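Local coordinates for Ras-related protein Rab-7L1 (Homo sapiens, PDB 6HH2) that binds and hydrolyses GTP as a Rab-family switch in vesicle trafficking, recruiting the kinase LRRK2 to the Golgi complex and stimulating its activity, at residues Val27-Gln32 with Lys160-Ile165; Arg104-Leu109 with Asn149-Trp154; Val137-Ile142 with Trp154-Val159. The protein carries 4 engineered substitutions. All blocks are in the same frame, centred on the assembly; numbering follows the deposited sequence.

Contact 1: Val27-Gln32 with Lys160-Ile165; sequences VQRYSQ and KENKNI. With GDP (guanosine-5'-diphosphate), chain B.
Arg29, near the C-terminal end of helix 23-30, reaches across to Asn162 in the loop that leads from strand 153-156 to helix 165-178. Its CB points toward that loop, and CG, anti to the backbone N (chi1 -157°), brings the chain within range of the amide, Arg29 CG standing 4.1 Å from Asn162 OD1. Arg29 CD meets Asn162 OD1 much more closely, at 3.0 Å. At chi3 the chain bends, which turns the guanidinium over the Asn162 side chain: the two flat groups stack with their planes 16° apart, and Asn162 CB sits over the centre of one guanidinium face, 3.6 Å from Arg29 CZ. NE passes by Asn162 and donates its hydrogen bond to Val159 O in the same loop. Arg29 NH2, at the tip, comes up edge-on to Lys160 O at 3.1 Å. The arginine thus lies along the loop backbone, close to two successive carbonyl oxygens. Deeper in, the ring of Tyr30 meets Ile165 obliquely, Tyr30 CD1 lying 4.3 Å from Ile165 CG2; Met169 and Ile173 of helix 165-178 also pack on this tyrosine. On the nucleotide side, the Lys160 amide N gives a straight but weak hydrogen bond to GDP O6 (3.3 Å), while the aliphatic chain of Lys160 runs along the guanine, with CB 3.5 Å from GDP N1. Helix 23-30, which follows the P-loop, is here tied to the guanine-recognition loop that carries the SAK-type motif of Ras-like GTPases, present in this protein as Ser158-Val159-Lys160.

Contact 2: Arg104-Leu109 with Asn149-Trp154; sequences RWKQDL and NGFTGW
Helix 96-112, through Lys106, approaches the turn that follows helix 139-148, the CA atoms of Lys106 and Asn149 being 7.3 Å apart. Lys106 carries the contact. With chi1 at 177°, which turns CG away from its own backbone N, and bends at chi2 and chi4, its chain first covers the Phe151 ring and then curls back to the turn. Lys106 CB lies 3.7 Å from Phe151 CZ, and Lys106 CG stands over the ring face, offset toward the rim, in a CH-pi contact 4.2 Å from the centroid. The ammonium group then passes to the backbone: Lys106 NZ donates to Asn149 O at 2.9 Å, in the carbonyl plane with a C=O...N angle of 149°, and more weakly to Gly150 O at 3.1 Å. Both carbonyls lie in the turn that ends helix 139-148, where Gly150, with positive phi, is the C-prime residue of a Schellman motif in which Phe151 N bonds Ser146 O and Gly150 N bonds Lys147 O. The ammonium group sits at the C-terminal end of this helix, where the helix dipole probably favours a positive charge. NZ also forms a salt bridge with Asp110, one turn further along the lysine's own helix. Beneath the lysine, Phe151 packs against Ile89 and Leu125 of the central sheet, filling the angle between the two helices and the strands of this Ras-type G domain, a P-loop NTPase fold. At the outer margin a water donates to Asn149 OD1 (2.9 Å) and accepts a weak bond from Gln107 NE2; Asn149 OD1 also accepts from Gln103 NE2.

Contact 3: Val137-Ile142 with Trp154-Val159; sequences VSRDQI and WTETSV. With GDP (guanosine-5'-diphosphate), chain B.
The beta-alpha-beta unit formed by strand 123-128, helix 139-148 and strand 153-156 closes here, where the first turn of the helix packs on the edge strand of the sheet. Ile142 points toward the strand and lays its CG2 methyl over the face of the six-membered ring of Trp154, a CH-pi contact 3.6 Å from the centroid. The closest pair in this packing is Ile142 CG2 to Trp154 CE3, at 3.4 Å. A chi1 of 74° swings the indole up beneath the helix, where its far rim also meets Arg139, with Trp154 CH2 4.1 Å from Arg139 CB. Trp154 NE1 bonds Asp143 of the same helix. A capping box starts that helix: Ser138 OG accepts from Gln141 N at 3.0 Å, and Gln141 OE1 takes the Ser138 amide in return. Further along the strand Arg139 extends to Glu156, whose other oxygen, OE2, pairs with Lys163. The guanidinium and carboxylate planes are 52° apart in this salt bridge. Arg139 NE adds a weak bond to OE1, while Arg139 NH2 meets the syn lone pair of Glu156 OE1 at 3.0 Å, the oxygen standing 23° out of the guanidinium plane.

In the fold
Contacts 2 and 3 overlap at Trp154, which does its packing in contact 3: contact 2 joins the chain just ahead of strand 153-156 to helix 96-112, whereas contact 3 joins the strand itself to the start of helix 139-148. Their centres lie about 14 Å apart. From contact 3 the chain runs directly into contact 1, whose centre is about 17 Å away, and besides the arginine bond to Val159 the two are linked by Asn164 ND2 to Glu156 O (2.8 Å). Both touch GDP O6, contact 3 through Val159 N at 2.9 Å. Contact 2 lies away from the nucleotide pocket, on the opposite side of the chain's centre from contact 1.

Contact 1: Val27-Gln32 with Lys160-Ile165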
loop_
_atom_site.group_PDB
_atom_site.type_symbol
_atom_site.label_atom_id
_atom_site.label_comp_id
_atom_site.label_asym_id
_atom_site.label_seq_id
_atom_site.Cartn_x
_atom_site.Cartn_y
_atom_site.Cartn_z
ATOM N N VAL A 27 -6.495 5.200 2.081
ATOM C CA VAL A 27 -6.821 4.613 3.380
ATOM C C VAL A 27 -8.236 5.000 3.805
ATOM O O VAL A 27 -9.002 4.167 4.321
ATOM C CB VAL A 27 -5.778 5.053 4.415
ATOM C CG1 VAL A 27 -6.199 4.613 5.834
ATOM C CG2 VAL A 27 -4.406 4.497 4.037
ATOM N N GLN A 28 -8.623 6.272 3.571
ATOM C CA GLN A 28 -9.977 6.686 3.933
ATOM C C GLN A 28 -11.025 5.913 3.164
ATOM O O GLN A 28 -12.085 5.603 3.713
ATOM C CB GLN A 28 -10.134 8.179 3.665
ATOM C CG GLN A 28 -9.314 9.011 4.642
ATOM C CD GLN A 28 -9.296 10.493 4.282
ATOM O OE1 GLN A 28 -9.423 10.874 3.111
ATOM N NE2 GLN A 28 -9.167 11.329 5.289
ATOM N N ARG A 29 -10.743 5.533 1.917
ATOM C CA ARG A 29 -11.730 4.807 1.138
ATOM C C ARG A 29 -11.771 3.323 1.483
ATOM O O ARG A 29 -12.861 2.706 1.547
ATOM C CB ARG A 29 -11.450 5.008 -0.342
ATOM C CG ARG A 29 -12.728 4.762 -1.143
ATOM C CD ARG A 29 -12.466 4.692 -2.592
ATOM N NE ARG A 29 -12.712 5.922 -3.344
ATOM C CZ ARG A 29 -13.913 6.381 -3.694
ATOM N NH1 ARG A 29 -15.022 5.773 -3.287
ATOM N NH2 ARG A 29 -14.006 7.478 -4.427
ATOM N N TYR A 30 -10.613 2.738 1.693
ATOM C CA TYR A 30 -10.495 1.282 1.849
ATOM C C TYR A 30 -10.598 0.791 3.298
ATOM O O TYR A 30 -11.011 -0.366 3.530
ATOM C CB TYR A 30 -9.175 0.802 1.228
ATOM C CG TYR A 30 -9.172 -0.685 1.105
ATOM C CD1 TYR A 30 -9.966 -1.313 0.135
ATOM C CD2 TYR A 30 -8.406 -1.475 1.952
ATOM C CE1 TYR A 30 -10.024 -2.721 0.057
ATOM C CE2 TYR A 30 -8.443 -2.866 1.875
ATOM C CZ TYR A 30 -9.240 -3.464 0.909
ATOM O OH TYR A 30 -9.322 -4.827 0.820
ATOM N N SER A 31 -10.312 1.631 4.285
ATOM C CA SER A 31 -10.474 1.216 5.676
ATOM C C SER A 31 -11.954 1.147 6.019
ATOM O O SER A 31 -12.826 1.462 5.207
ATOM C CB SER A 31 -9.794 2.221 6.607
ATOM O OG SER A 31 -10.571 3.424 6.645
ATOM N N GLN A 32 -12.263 0.731 7.247
ATOM C CA GLN A 32 -13.676 0.739 7.639
ATOM C C GLN A 32 -14.168 2.068 8.148
ATOM O O GLN A 32 -15.322 2.137 8.599
ATOM C CB GLN A 32 -13.898 -0.295 8.753
ATOM C CG GLN A 32 -13.321 0.101 10.133
ATOM C CD GLN A 32 -13.850 -0.868 11.222
ATOM O OE1 GLN A 32 -13.575 -2.081 11.168
ATOM N NE2 GLN A 32 -14.624 -0.344 12.176
ATOM N N LYS A 160 -9.970 8.445 -6.733
ATOM C CA LYS A 160 -11.073 9.381 -6.950
ATOM C C LYS A 160 -12.302 8.703 -7.543
ATOM O O LYS A 160 -13.425 8.944 -7.084
ATOM C CB LYS A 160 -10.615 10.530 -7.840
ATOM C CG LYS A 160 -11.743 11.464 -8.264
ATOM C CD LYS A 160 -11.208 12.699 -8.969
ATOM C CE LYS A 160 -12.315 13.438 -9.705
ATOM N NZ LYS A 160 -11.765 14.549 -10.544
ATOM N N GLU A 161 -12.117 7.874 -8.567
ATOM C CA GLU A 161 -13.237 7.194 -9.219
ATOM C C GLU A 161 -13.449 5.787 -8.680
ATOM O O GLU A 161 -14.287 5.044 -9.223
ATOM C CB GLU A 161 -12.965 7.079 -10.715
ATOM C CG GLU A 161 -12.789 8.394 -11.447
ATOM C CD GLU A 161 -12.495 8.165 -12.935
ATOM O OE1 GLU A 161 -12.012 7.048 -13.327
ATOM O OE2 GLU A 161 -12.787 9.092 -13.731
ATOM N N ASN A 162 -12.690 5.394 -7.663
ATOM C CA ASN A 162 -12.758 4.062 -7.068
ATOM C C ASN A 162 -12.520 2.975 -8.111
ATOM O O ASN A 162 -13.194 1.939 -8.114
ATOM C CB ASN A 162 -14.062 3.840 -6.288
ATOM C CG ASN A 162 -13.948 2.748 -5.223
ATOM O OD1 ASN A 162 -12.886 2.522 -4.625
ATOM N ND2 ASN A 162 -15.076 2.080 -4.960
ATOM N N LYS A 163 -11.570 3.214 -9.007
ATOM C CA LYS A 163 -11.197 2.272 -10.062
ATOM C C LYS A 163 -10.031 1.403 -9.584
ATOM O O LYS A 163 -8.940 1.907 -9.304
ATOM C CB LYS A 163 -10.799 2.964 -11.367
ATOM C CG LYS A 163 -10.471 1.970 -12.537
ATOM C CD LYS A 163 -10.009 2.722 -13.775
ATOM C CE LYS A 163 -9.913 1.807 -14.985
ATOM N NZ LYS A 163 -9.562 2.624 -16.197
ATOM N N ASN A 164 -10.244 0.082 -9.616
ATOM C CA ASN A 164 -9.252 -0.947 -9.302
ATOM C C ASN A 164 -8.815 -0.975 -7.840
ATOM O O ASN A 164 -7.945 -1.763 -7.514
ATOM C CB ASN A 164 -7.963 -0.887 -10.157
ATOM C CG ASN A 164 -8.127 -1.451 -11.562
ATOM O OD1 ASN A 164 -8.829 -2.444 -11.798
ATOM N ND2 ASN A 164 -7.448 -0.822 -12.512
ATOM N N ILE A 165 -9.385 -0.158 -6.947
ATOM C CA ILE A 165 -8.882 -0.091 -5.581
ATOM C C ILE A 165 -9.165 -1.384 -4.840
ATOM O O ILE A 165 -8.262 -2.033 -4.296
ATOM C CB ILE A 165 -9.528 1.086 -4.837
ATOM C CG1 ILE A 165 -9.216 2.397 -5.562
ATOM C CG2 ILE A 165 -9.124 1.034 -3.359
ATOM C CD1 ILE A 165 -7.763 2.708 -5.637
HETATM P PB GDP B . -1.325 12.036 0.113
HETATM O O1B GDP B . -0.530 11.001 -0.592
HETATM O O2B GDP B . -0.616 13.337 0.286
HETATM O O3B GDP B . -1.963 11.540 1.395
HETATM O O3A GDP B . -2.527 12.387 -0.948
HETATM P PA GDP B . -4.054 12.723 -0.647
HETATM O O1A GDP B . -4.858 11.478 -0.370
HETATM O O2A GDP B . -4.104 13.830 0.396
HETATM O "O5'" GDP B . -4.543 13.299 -2.049
HETATM C "C5'" GDP B . -3.975 14.474 -2.607
HETATM C "C4'" GDP B . -4.960 15.088 -3.597
HETATM O "O4'" GDP B . -5.098 14.166 -4.729
HETATM C "C3'" GDP B . -6.341 15.188 -2.985
HETATM O "O3'" GDP B . -6.914 16.391 -3.525
HETATM C "C2'" GDP B . -7.072 13.972 -3.519
HETATM O "O2'" GDP B . -8.463 14.237 -3.630
HETATM C "C1'" GDP B . -6.451 13.853 -4.883
HETATM N N9 GDP B . -6.513 12.481 -5.399
HETATM C C8 GDP B . -6.225 11.344 -4.702
HETATM N N7 GDP B . -6.360 10.246 -5.515
HETATM C C5 GDP B . -6.725 10.717 -6.731
HETATM C C6 GDP B . -7.045 10.118 -8.024
HETATM O O6 GDP B . -7.032 8.883 -8.183
HETATM N N1 GDP B . -7.354 10.967 -9.012
HETATM C C2 GDP B . -7.434 12.303 -8.916
HETATM N N2 GDP B . -7.806 13.087 -10.002
HETATM N N3 GDP B . -7.187 12.909 -7.730
HETATM C C4 GDP B . -6.836 12.154 -6.667
#

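Contact 2: Arg104-Leu109 with Asn149-Trp154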
loop_
_atom_site.group_PDB
_atom_site.type_symbol
_atom_site.label_atom_id
_atom_site.label_comp_id
_atom_site.label_asym_id
_atom_site.label_seq_id
_atom_site.Cartn_x
_atom_site.Cartn_y
_atom_site.Cartn_z
ATOM N N ARG A 104 13.134 4.722 -4.838
ATOM C CA ARG A 104 13.763 4.944 -3.529
ATOM C C ARG A 104 12.909 4.330 -2.416
ATOM O O ARG A 104 13.459 3.734 -1.465
ATOM C CB ARG A 104 13.976 6.439 -3.282
ATOM C CG ARG A 104 14.978 7.085 -4.211
ATOM C CD ARG A 104 15.168 8.582 -3.806
ATOM N NE ARG A 104 16.108 9.224 -4.709
ATOM C CZ ARG A 104 17.306 9.645 -4.327
ATOM N NH1 ARG A 104 17.668 9.510 -3.052
ATOM N NH2 ARG A 104 18.127 10.221 -5.203
ATOM N N TRP A 105 11.572 4.475 -2.499
ATOM C CA TRP A 105 10.737 3.823 -1.509
ATOM C C TRP A 105 10.972 2.314 -1.504
ATOM O O TRP A 105 11.048 1.683 -0.449
ATOM C CB TRP A 105 9.271 4.127 -1.787
ATOM C CG TRP A 105 8.841 5.556 -1.451
ATOM C CD1 TRP A 105 8.456 6.525 -2.322
ATOM C CD2 TRP A 105 8.707 6.101 -0.133
ATOM N NE1 TRP A 105 8.071 7.677 -1.613
ATOM C CE2 TRP A 105 8.199 7.413 -0.276
ATOM C CE3 TRP A 105 8.903 5.570 1.136
ATOM C CZ2 TRP A 105 7.968 8.255 0.813
ATOM C CZ3 TRP A 105 8.689 6.425 2.268
ATOM C CH2 TRP A 105 8.162 7.734 2.067
ATOM N N LYS A 106 11.050 1.696 -2.702
ATOM C CA LYS A 106 11.212 0.242 -2.733
ATOM C C LYS A 106 12.569 -0.195 -2.206
ATOM O O LYS A 106 12.663 -1.182 -1.446
ATOM C CB LYS A 106 11.040 -0.230 -4.191
ATOM C CG LYS A 106 11.245 -1.743 -4.463
ATOM C CD LYS A 106 10.290 -2.578 -3.633
ATOM C CE LYS A 106 10.093 -3.998 -4.258
ATOM N NZ LYS A 106 11.409 -4.658 -4.358
ATOM N N GLN A 107 13.637 0.527 -2.582
ATOM C CA GLN A 107 14.966 0.232 -2.042
ATOM C C GLN A 107 15.000 0.398 -0.519
ATOM O O GLN A 107 15.614 -0.413 0.185
ATOM C CB GLN A 107 15.997 1.144 -2.717
ATOM C CG GLN A 107 16.236 0.742 -4.213
ATOM C CD GLN A 107 17.018 1.796 -4.984
ATOM O OE1 GLN A 107 17.135 2.946 -4.549
ATOM N NE2 GLN A 107 17.578 1.396 -6.133
ATOM N N ASP A 108 14.301 1.403 -0.007
ATOM C CA ASP A 108 14.242 1.588 1.452
ATOM C C ASP A 108 13.533 0.404 2.110
ATOM O O ASP A 108 14.037 -0.173 3.076
ATOM C CB ASP A 108 13.549 2.915 1.773
ATOM C CG ASP A 108 13.578 3.245 3.290
ATOM O OD1 ASP A 108 14.678 3.460 3.809
ATOM O OD2 ASP A 108 12.462 3.279 3.869
ATOM N N LEU A 109 12.394 -0.013 1.549
ATOM C CA LEU A 109 11.652 -1.158 2.097
ATOM C C LEU A 109 12.545 -2.393 2.171
ATOM O O LEU A 109 12.646 -3.057 3.214
ATOM C CB LEU A 109 10.457 -1.430 1.171
ATOM C CG LEU A 109 9.671 -2.690 1.535
ATOM C CD1 LEU A 109 8.829 -2.495 2.797
ATOM C CD2 LEU A 109 8.691 -3.096 0.371
ATOM N N ASN A 149 12.780 -3.185 -10.578
ATOM C CA ASN A 149 12.888 -2.870 -9.156
ATOM C C ASN A 149 12.314 -3.941 -8.242
ATOM O O ASN A 149 12.171 -3.701 -7.033
ATOM C CB ASN A 149 12.320 -1.466 -8.852
ATOM C CG ASN A 149 13.176 -0.395 -9.486
ATOM O OD1 ASN A 149 14.344 -0.248 -9.115
ATOM N ND2 ASN A 149 12.665 0.273 -10.509
ATOM N N GLY A 150 11.919 -5.091 -8.790
ATOM C CA GLY A 150 11.542 -6.191 -7.931
ATOM C C GLY A 150 10.196 -6.083 -7.270
ATOM O O GLY A 150 9.985 -6.703 -6.233
ATOM N N PHE A 151 9.271 -5.321 -7.847
ATOM C CA PHE A 151 7.925 -5.271 -7.298
ATOM C C PHE A 151 7.195 -6.575 -7.559
ATOM O O PHE A 151 7.472 -7.285 -8.544
ATOM C CB PHE A 151 7.122 -4.150 -7.945
ATOM C CG PHE A 151 7.495 -2.782 -7.434
ATOM C CD1 PHE A 151 8.524 -2.062 -8.023
ATOM C CD2 PHE A 151 6.755 -2.246 -6.397
ATOM C CE1 PHE A 151 8.872 -0.771 -7.519
ATOM C CE2 PHE A 151 7.118 -0.953 -5.871
ATOM C CZ PHE A 151 8.133 -0.248 -6.472
ATOM N N THR A 152 6.247 -6.902 -6.665
ATOM C CA THR A 152 5.414 -8.076 -6.905
ATOM C C THR A 152 4.546 -7.836 -8.109
ATOM O O THR A 152 4.335 -8.753 -8.911
ATOM C CB THR A 152 4.544 -8.362 -5.672
ATOM O OG1 THR A 152 5.440 -8.424 -4.526
ATOM C CG2 THR A 152 3.833 -9.717 -5.809
ATOM N N GLY A 153 4.052 -6.631 -8.290
ATOM C CA GLY A 153 3.317 -6.280 -9.496
ATOM C C GLY A 153 2.906 -4.836 -9.418
ATOM O O GLY A 153 3.226 -4.129 -8.441
ATOM N N TRP A 154 2.128 -4.413 -10.411
ATOM C CA TRP A 154 1.668 -3.038 -10.512
ATOM C C TRP A 154 0.310 -3.006 -11.198
ATOM O O TRP A 154 -0.022 -3.913 -11.986
ATOM C CB TRP A 154 2.680 -2.147 -11.274
ATOM C CG TRP A 154 2.664 -2.409 -12.785
ATOM C CD1 TRP A 154 3.352 -3.362 -13.457
ATOM C CD2 TRP A 154 1.912 -1.676 -13.762
ATOM N NE1 TRP A 154 3.094 -3.259 -14.844
ATOM C CE2 TRP A 154 2.220 -2.205 -15.026
ATOM C CE3 TRP A 154 1.048 -0.569 -13.677
ATOM C CZ2 TRP A 154 1.634 -1.688 -16.222
ATOM C CZ3 TRP A 154 0.504 -0.044 -14.838
ATOM C CH2 TRP A 154 0.784 -0.608 -16.084
HETATM O O HOH W 1 16.043 -1.413 -7.029
#

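Contact 3: Val137-Ile142 with Trp154-Val159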
loop_
_atom_site.group_PDB
_atom_site.type_symbol
_atom_site.label_atom_id
_atom_site.label_comp_id
_atom_site.label_asym_id
_atom_site.label_seq_id
_atom_site.Cartn_x
_atom_site.Cartn_y
_atom_site.Cartn_z
ATOM N N VAL A 137 4.255 9.271 -17.625
ATOM C CA VAL A 137 4.937 8.016 -17.902
ATOM C C VAL A 137 4.005 7.178 -18.769
ATOM O O VAL A 137 2.783 7.387 -18.798
ATOM C CB VAL A 137 5.268 7.241 -16.604
ATOM C CG1 VAL A 137 6.215 8.087 -15.725
ATOM C CG2 VAL A 137 3.994 6.896 -15.821
ATOM N N SER A 138 4.583 6.199 -19.468
ATOM C CA SER A 138 3.799 5.254 -20.246
ATOM C C SER A 138 3.644 3.932 -19.503
ATOM O O SER A 138 4.423 3.606 -18.612
ATOM C CB SER A 138 4.485 4.968 -21.589
ATOM O OG SER A 138 5.714 4.270 -21.384
ATOM N N ARG A 139 2.666 3.127 -19.939
ATOM C CA ARG A 139 2.454 1.844 -19.273
ATOM C C ARG A 139 3.643 0.914 -19.476
ATOM O O ARG A 139 4.019 0.173 -18.563
ATOM C CB ARG A 139 1.150 1.206 -19.763
ATOM C CG ARG A 139 -0.102 1.934 -19.258
ATOM C CD ARG A 139 -1.383 1.470 -20.016
ATOM N NE ARG A 139 -2.597 2.089 -19.455
ATOM C CZ ARG A 139 -3.108 3.242 -19.897
ATOM N NH1 ARG A 139 -2.499 3.909 -20.877
ATOM N NH2 ARG A 139 -4.220 3.739 -19.367
ATOM N N ASP A 140 4.233 0.922 -20.674
ATOM C CA ASP A 140 5.416 0.090 -20.889
ATOM C C ASP A 140 6.555 0.512 -19.972
ATOM O O ASP A 140 7.264 -0.338 -19.422
ATOM C CB ASP A 140 5.852 0.105 -22.357
ATOM C CG ASP A 140 4.947 -0.759 -23.263
ATOM O OD1 ASP A 140 4.109 -1.545 -22.742
ATOM O OD2 ASP A 140 5.071 -0.649 -24.503
ATOM N N GLN A 141 6.672 1.827 -19.886
ATOM C CA GLN A 141 7.719 2.315 -18.809
ATOM C C GLN A 141 7.399 1.794 -17.335
ATOM O O GLN A 141 8.283 1.387 -16.547
ATOM C CB GLN A 141 7.719 3.853 -18.784
ATOM C CG GLN A 141 8.665 4.553 -19.781
ATOM C CD GLN A 141 8.491 6.075 -19.722
ATOM O OE1 GLN A 141 7.486 6.570 -19.195
ATOM N NE2 GLN A 141 9.480 6.819 -20.240
ATOM N N ILE A 142 6.137 1.844 -16.982
ATOM C CA ILE A 142 5.811 1.358 -15.642
ATOM C C ILE A 142 6.146 -0.116 -15.492
ATOM O O ILE A 142 6.695 -0.544 -14.466
ATOM C CB ILE A 142 4.341 1.629 -15.318
ATOM C CG1 ILE A 142 4.067 3.138 -15.357
ATOM C CG2 ILE A 142 4.028 1.114 -13.925
ATOM C CD1 ILE A 142 2.580 3.447 -15.332
ATOM N N TRP A 154 2.128 -4.413 -10.411
ATOM C CA TRP A 154 1.668 -3.038 -10.512
ATOM C C TRP A 154 0.310 -3.006 -11.198
ATOM O O TRP A 154 -0.022 -3.913 -11.986
ATOM C CB TRP A 154 2.680 -2.147 -11.274
ATOM C CG TRP A 154 2.664 -2.409 -12.785
ATOM C CD1 TRP A 154 3.352 -3.362 -13.457
ATOM C CD2 TRP A 154 1.912 -1.676 -13.762
ATOM N NE1 TRP A 154 3.094 -3.259 -14.844
ATOM C CE2 TRP A 154 2.220 -2.205 -15.026
ATOM C CE3 TRP A 154 1.048 -0.569 -13.677
ATOM C CZ2 TRP A 154 1.634 -1.688 -16.222
ATOM C CZ3 TRP A 154 0.504 -0.044 -14.838
ATOM C CH2 TRP A 154 0.784 -0.608 -16.084
ATOM N N THR A 155 -0.463 -1.950 -10.879
ATOM C CA THR A 155 -1.669 -1.668 -11.631
ATOM C C THR A 155 -1.996 -0.196 -11.551
ATOM O O THR A 155 -1.540 0.523 -10.667
ATOM C CB THR A 155 -2.851 -2.513 -11.112
ATOM O OG1 THR A 155 -4.015 -2.333 -11.950
ATOM C CG2 THR A 155 -3.230 -2.183 -9.695
ATOM N N GLU A 156 -2.782 0.261 -12.510
ATOM C CA GLU A 156 -3.291 1.618 -12.478
ATOM C C GLU A 156 -4.520 1.652 -11.594
ATOM O O GLU A 156 -5.270 0.684 -11.507
ATOM C CB GLU A 156 -3.630 2.105 -13.884
ATOM C CG GLU A 156 -4.793 1.397 -14.519
ATOM C CD GLU A 156 -5.232 1.998 -15.848
ATOM O OE1 GLU A 156 -4.385 2.520 -16.579
ATOM O OE2 GLU A 156 -6.428 1.842 -16.205
ATOM N N THR A 157 -4.699 2.779 -10.890
ATOM C CA THR A 157 -5.844 2.937 -10.004
ATOM C C THR A 157 -6.301 4.385 -10.072
ATOM O O THR A 157 -5.552 5.274 -10.513
ATOM C CB THR A 157 -5.477 2.695 -8.527
ATOM O OG1 THR A 157 -4.456 3.636 -8.104
ATOM C CG2 THR A 157 -4.954 1.291 -8.329
ATOM N N SER A 158 -7.578 4.596 -9.745
ATOM C CA SER A 158 -8.075 5.935 -9.454
ATOM C C SER A 158 -8.775 5.866 -8.110
ATOM O O SER A 158 -9.896 5.353 -8.019
ATOM C CB SER A 158 -8.985 6.455 -10.570
ATOM O OG SER A 158 -9.571 7.711 -10.185
ATOM N N VAL A 159 -8.159 6.436 -7.045
ATOM C CA VAL A 159 -8.883 6.487 -5.784
ATOM C C VAL A 159 -10.109 7.369 -5.947
ATOM O O VAL A 159 -11.196 7.072 -5.423
ATOM C CB VAL A 159 -7.944 7.059 -4.681
ATOM C CG1 VAL A 159 -8.724 7.200 -3.379
ATOM C CG2 VAL A 159 -6.770 6.090 -4.463
HETATM P PB GDP B . -1.325 12.036 0.113
HETATM O O1B GDP B . -0.530 11.001 -0.592
HETATM O O2B GDP B . -0.616 13.337 0.286
HETATM O O3B GDP B . -1.963 11.540 1.395
HETATM O O3A GDP B . -2.527 12.387 -0.948
HETATM P PA GDP B . -4.054 12.723 -0.647
HETATM O O1A GDP B . -4.858 11.478 -0.370
HETATM O O2A GDP B . -4.104 13.830 0.396
HETATM O "O5'" GDP B . -4.543 13.299 -2.049
HETATM C "C5'" GDP B . -3.975 14.474 -2.607
HETATM C "C4'" GDP B . -4.960 15.088 -3.597
HETATM O "O4'" GDP B . -5.098 14.166 -4.729
HETATM C "C3'" GDP B . -6.341 15.188 -2.985
HETATM O "O3'" GDP B . -6.914 16.391 -3.525
HETATM C "C2'" GDP B . -7.072 13.972 -3.519
HETATM O "O2'" GDP B . -8.463 14.237 -3.630
HETATM C "C1'" GDP B . -6.451 13.853 -4.883
HETATM N N9 GDP B . -6.513 12.481 -5.399
HETATM C C8 GDP B . -6.225 11.344 -4.702
HETATM N N7 GDP B . -6.360 10.246 -5.515
HETATM C C5 GDP B . -6.725 10.717 -6.731
HETATM C C6 GDP B . -7.045 10.118 -8.024
HETATM O O6 GDP B . -7.032 8.883 -8.183
HETATM N N1 GDP B . -7.354 10.967 -9.012
HETATM C C2 GDP B . -7.434 12.303 -8.916
HETATM N N2 GDP B . -7.806 13.087 -10.002
HETATM N N3 GDP B . -7.187 12.909 -7.730
HETATM C C4 GDP B . -6.836 12.154 -6.667
#